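Local structure of Slr0280 protein (Synechocystis sp., 5H3K) at residues A[274-286]-A[295-307]. The protein is of unknown function but belongs to the phosphodiester glycosidase (NAGPA) family and may cleave sugar phosphodiester linkages. Residues are numbered along the deposited sequence; the frame is centred on the assembly and turned at random.
Sequences NWTEGITWQQRFV and VTTVTINPRSPGI
Gln-283 faces Thr-296 across a non-hydrogen-bonded pair, where no backbone bond ties the two and their polar ends do so instead. A bend at chi2 (64°) turns the amide toward the neighbouring strand, CG standing opposite the backbone N. CB and CG serve as spacer; CD lies 3.6 Å from Val-295 O; OE1, at the tip, takes the hydroxyl proton of Thr-296 OG1 at 2.7 Å, in the amide plane on a lone pair; NE2 gives a proton to a water that in turn donates to Thr-296 OG1. Cut back to an alanine, this position is likely to leave the buried Thr-296 hydroxyl without its amide acceptor and the bridging water with one anchor fewer. Strands 279-288 and 291-300 form a beta hairpin within an antiparallel sheet, flanked by strands 271-276 and 542-547. On the Gln-283 face, branched apolar residues suit the buried surface: Ile-279 CG2 meets Val-298 CG1 at 3.6 Å. The other face is largely polar. There Arg-284 is long enough to reach diagonally to Thr-297, NH1 donating to OG1 at 2.9 Å, while Gln-282 NE2 lies over one guanidinium face. A single water accepts from the hydroxyls of Thr-297 and Thr-299 and donates to Gln-282 OE1 and Thr-280 O. In the type II turn leading into strand 279-288, Gly-278 CA lies 3.3 Å from Ser-304 OG; a CB would collide there, and the positive phi (88°) also suits a glycine.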
# COMPACT_ATOMS: atom_id res chain seq x y z
N ASN A 274 16.14 0.44 10.69
CA ASN A 274 16.93 0.20 9.49
C ASN A 274 16.64 -1.22 9.03
O ASN A 274 17.06 -2.20 9.66
CB ASN A 274 18.42 0.45 9.76
CG ASN A 274 18.69 1.86 10.27
OD1 ASN A 274 18.24 2.85 9.69
ND2 ASN A 274 19.41 1.96 11.38
N TRP A 275 15.89 -1.33 7.94
CA TRP A 275 15.21 -2.57 7.59
C TRP A 275 16.06 -3.44 6.69
O TRP A 275 16.33 -4.60 7.00
CB TRP A 275 13.86 -2.24 6.93
CG TRP A 275 12.90 -3.38 6.84
CD1 TRP A 275 12.24 -3.99 7.87
CD2 TRP A 275 12.44 -4.01 5.63
NE1 TRP A 275 11.42 -4.98 7.37
CE2 TRP A 275 11.53 -5.02 6.01
CE3 TRP A 275 12.74 -3.84 4.27
CZ2 TRP A 275 10.89 -5.85 5.07
CZ3 TRP A 275 12.11 -4.66 3.34
CH2 TRP A 275 11.19 -5.65 3.75
N THR A 276 16.48 -2.89 5.57
CA THR A 276 17.51 -3.55 4.78
C THR A 276 18.39 -2.46 4.21
O THR A 276 18.12 -1.27 4.43
CB THR A 276 16.91 -4.46 3.69
OG1 THR A 276 17.89 -5.45 3.30
CG2 THR A 276 16.48 -3.64 2.47
N GLU A 277 19.46 -2.82 3.51
CA GLU A 277 20.27 -1.80 2.88
C GLU A 277 19.38 -1.00 1.93
O GLU A 277 18.71 -1.58 1.05
CB GLU A 277 21.44 -2.41 2.11
CG GLU A 277 22.10 -1.40 1.18
CD GLU A 277 23.53 -1.75 0.80
OE1 GLU A 277 24.07 -2.73 1.36
OE2 GLU A 277 24.11 -1.04 -0.05
N GLY A 278 19.34 0.31 2.14
CA GLY A 278 18.59 1.19 1.26
C GLY A 278 17.14 1.38 1.65
O GLY A 278 16.42 2.11 0.96
N ILE A 279 16.69 0.74 2.73
CA ILE A 279 15.30 0.92 3.18
C ILE A 279 15.18 1.17 4.68
O ILE A 279 15.63 0.34 5.49
CB ILE A 279 14.41 -0.30 2.82
CG1 ILE A 279 14.37 -0.52 1.30
CG2 ILE A 279 12.99 -0.08 3.36
CD1 ILE A 279 13.52 -1.70 0.88
N THR A 280 14.55 2.28 5.05
CA THR A 280 14.35 2.65 6.45
C THR A 280 12.89 2.95 6.76
O THR A 280 12.24 3.73 6.05
CB THR A 280 15.20 3.86 6.81
OG1 THR A 280 16.57 3.55 6.54
CG2 THR A 280 15.06 4.22 8.29
N TRP A 281 12.37 2.33 7.83
CA TRP A 281 10.98 2.50 8.26
C TRP A 281 10.94 3.40 9.49
O TRP A 281 11.69 3.19 10.44
CB TRP A 281 10.39 1.09 8.53
CG TRP A 281 9.24 0.97 9.51
CD1 TRP A 281 8.26 1.87 9.77
CD2 TRP A 281 8.99 -0.17 10.35
NE1 TRP A 281 7.39 1.36 10.72
CE2 TRP A 281 7.82 0.12 11.09
CE3 TRP A 281 9.62 -1.39 10.53
CZ2 TRP A 281 7.29 -0.79 12.01
CZ3 TRP A 281 9.09 -2.29 11.45
CH2 TRP A 281 7.94 -1.98 12.17
N GLN A 282 10.10 4.44 9.48
CA GLN A 282 9.98 5.32 10.64
C GLN A 282 8.55 5.57 11.01
O GLN A 282 7.68 5.65 10.14
CB GLN A 282 10.68 6.67 10.40
CG GLN A 282 12.18 6.54 10.18
CD GLN A 282 12.80 7.79 9.59
OE1 GLN A 282 13.08 7.87 8.39
NE2 GLN A 282 13.01 8.78 10.44
N GLN A 283 8.31 5.67 12.32
CA GLN A 283 7.04 6.16 12.85
C GLN A 283 7.37 7.43 13.63
O GLN A 283 8.26 7.41 14.48
CB GLN A 283 6.37 5.11 13.74
CG GLN A 283 5.03 5.53 14.30
CD GLN A 283 3.99 5.75 13.20
OE1 GLN A 283 3.93 4.98 12.23
NE2 GLN A 283 3.16 6.80 13.35
N ARG A 284 6.70 8.53 13.31
CA ARG A 284 7.04 9.85 13.84
C ARG A 284 5.79 10.65 14.13
O ARG A 284 4.71 10.35 13.60
CB ARG A 284 7.84 10.64 12.80
CG ARG A 284 9.32 10.33 12.74
CD ARG A 284 9.99 11.12 11.62
NE ARG A 284 9.75 10.51 10.30
CZ ARG A 284 10.38 10.88 9.20
NH1 ARG A 284 10.12 10.28 8.05
NH2 ARG A 284 11.28 11.85 9.26
N PHE A 285 5.93 11.68 14.96
CA PHE A 285 4.90 12.72 15.08
C PHE A 285 5.38 13.95 14.34
O PHE A 285 6.49 14.43 14.58
CB PHE A 285 4.64 13.07 16.55
CG PHE A 285 3.99 11.96 17.34
CD1 PHE A 285 2.61 11.81 17.33
CD2 PHE A 285 4.75 11.07 18.08
CE1 PHE A 285 2.00 10.79 18.06
CE2 PHE A 285 4.16 10.05 18.81
CZ PHE A 285 2.77 9.90 18.79
N VAL A 286 4.57 14.47 13.43
CA VAL A 286 4.93 15.68 12.71
C VAL A 286 4.06 16.85 13.17
O VAL A 286 2.82 16.76 13.13
CB VAL A 286 4.84 15.50 11.19
CG1 VAL A 286 5.19 16.79 10.47
CG2 VAL A 286 5.76 14.36 10.72
N VAL A 295 2.76 10.01 11.71
CA VAL A 295 3.02 9.69 10.31
C VAL A 295 3.92 8.46 10.16
O VAL A 295 4.94 8.32 10.86
CB VAL A 295 3.67 10.90 9.57
CG1 VAL A 295 4.08 10.52 8.16
CG2 VAL A 295 2.70 12.08 9.51
N THR A 296 3.55 7.56 9.26
CA THR A 296 4.36 6.40 8.94
C THR A 296 5.06 6.61 7.61
O THR A 296 4.43 7.00 6.61
CB THR A 296 3.51 5.13 8.82
OG1 THR A 296 2.59 5.05 9.91
CG2 THR A 296 4.41 3.90 8.82
N THR A 297 6.37 6.37 7.58
CA THR A 297 7.12 6.50 6.34
C THR A 297 8.00 5.30 6.09
O THR A 297 8.47 4.63 7.02
CB THR A 297 8.02 7.76 6.32
OG1 THR A 297 8.96 7.69 7.39
CG2 THR A 297 7.18 9.03 6.45
N VAL A 298 8.26 5.04 4.81
CA VAL A 298 9.33 4.14 4.43
C VAL A 298 10.16 4.89 3.42
O VAL A 298 9.63 5.42 2.44
CB VAL A 298 8.83 2.83 3.84
CG1 VAL A 298 10.00 1.98 3.41
CG2 VAL A 298 7.97 2.08 4.86
N THR A 299 11.46 4.97 3.69
CA THR A 299 12.35 5.74 2.85
C THR A 299 13.26 4.78 2.11
O THR A 299 13.85 3.87 2.70
CB THR A 299 13.18 6.76 3.67
OG1 THR A 299 12.30 7.70 4.29
CG2 THR A 299 14.15 7.51 2.75
N ILE A 300 13.36 4.96 0.80
CA ILE A 300 14.04 4.00 -0.06
C ILE A 300 15.08 4.73 -0.89
O ILE A 300 14.76 5.73 -1.53
CB ILE A 300 13.04 3.32 -1.03
CG1 ILE A 300 11.96 2.53 -0.27
CG2 ILE A 300 13.78 2.41 -2.00
CD1 ILE A 300 10.58 3.19 -0.32
N ASN A 301 16.32 4.24 -0.86
CA ASN A 301 17.35 4.74 -1.76
C ASN A 301 17.27 3.98 -3.08
O ASN A 301 17.71 2.83 -3.15
CB ASN A 301 18.74 4.58 -1.13
CG ASN A 301 19.86 5.10 -2.03
OD1 ASN A 301 19.63 5.44 -3.20
ND2 ASN A 301 21.07 5.14 -1.50
N PRO A 302 16.74 4.62 -4.13
CA PRO A 302 16.46 3.93 -5.40
C PRO A 302 17.76 3.66 -6.17
O PRO A 302 17.73 3.05 -7.24
CB PRO A 302 15.58 4.94 -6.15
CG PRO A 302 16.09 6.27 -5.69
CD PRO A 302 16.51 6.08 -4.25
N ARG A 303 18.87 4.09 -5.61
CA ARG A 303 20.19 3.84 -6.19
C ARG A 303 20.90 2.66 -5.53
O ARG A 303 21.95 2.22 -6.00
CB ARG A 303 21.06 5.10 -6.09
CG ARG A 303 20.61 6.24 -6.99
CD ARG A 303 21.01 7.59 -6.42
NE ARG A 303 20.13 8.03 -5.34
CZ ARG A 303 20.54 8.34 -4.11
NH1 ARG A 303 21.83 8.26 -3.81
NH2 ARG A 303 19.67 8.73 -3.20
N SER A 304 20.33 2.14 -4.44
CA SER A 304 20.87 0.94 -3.80
C SER A 304 20.77 -0.23 -4.76
O SER A 304 19.79 -0.36 -5.50
CB SER A 304 20.13 0.60 -2.50
OG SER A 304 20.41 1.56 -1.50
N PRO A 305 21.81 -1.08 -4.78
CA PRO A 305 21.86 -2.17 -5.76
C PRO A 305 20.67 -3.12 -5.61
O PRO A 305 20.35 -3.54 -4.50
CB PRO A 305 23.17 -2.89 -5.43
CG PRO A 305 24.00 -1.87 -4.68
CD PRO A 305 23.00 -1.06 -3.90
N GLY A 306 20.01 -3.42 -6.72
CA GLY A 306 18.94 -4.39 -6.70
C GLY A 306 17.57 -3.85 -6.31
O GLY A 306 16.60 -4.61 -6.28
N ILE A 307 17.49 -2.56 -6.01
CA ILE A 307 16.19 -1.95 -5.68
C ILE A 307 15.51 -1.42 -6.93
O ILE A 307 16.12 -0.70 -7.72
CB ILE A 307 16.31 -0.82 -4.65
CG1 ILE A 307 16.69 -1.40 -3.29
CG2 ILE A 307 15.00 -0.02 -4.55
CD1 ILE A 307 16.51 -0.43 -2.13
O HOH W 1 23.16 1.17 -0.58
O HOH W 2 11.33 6.56 6.67
O HOH W 3 0.63 6.78 11.65
O HOH W 4 7.62 8.76 9.83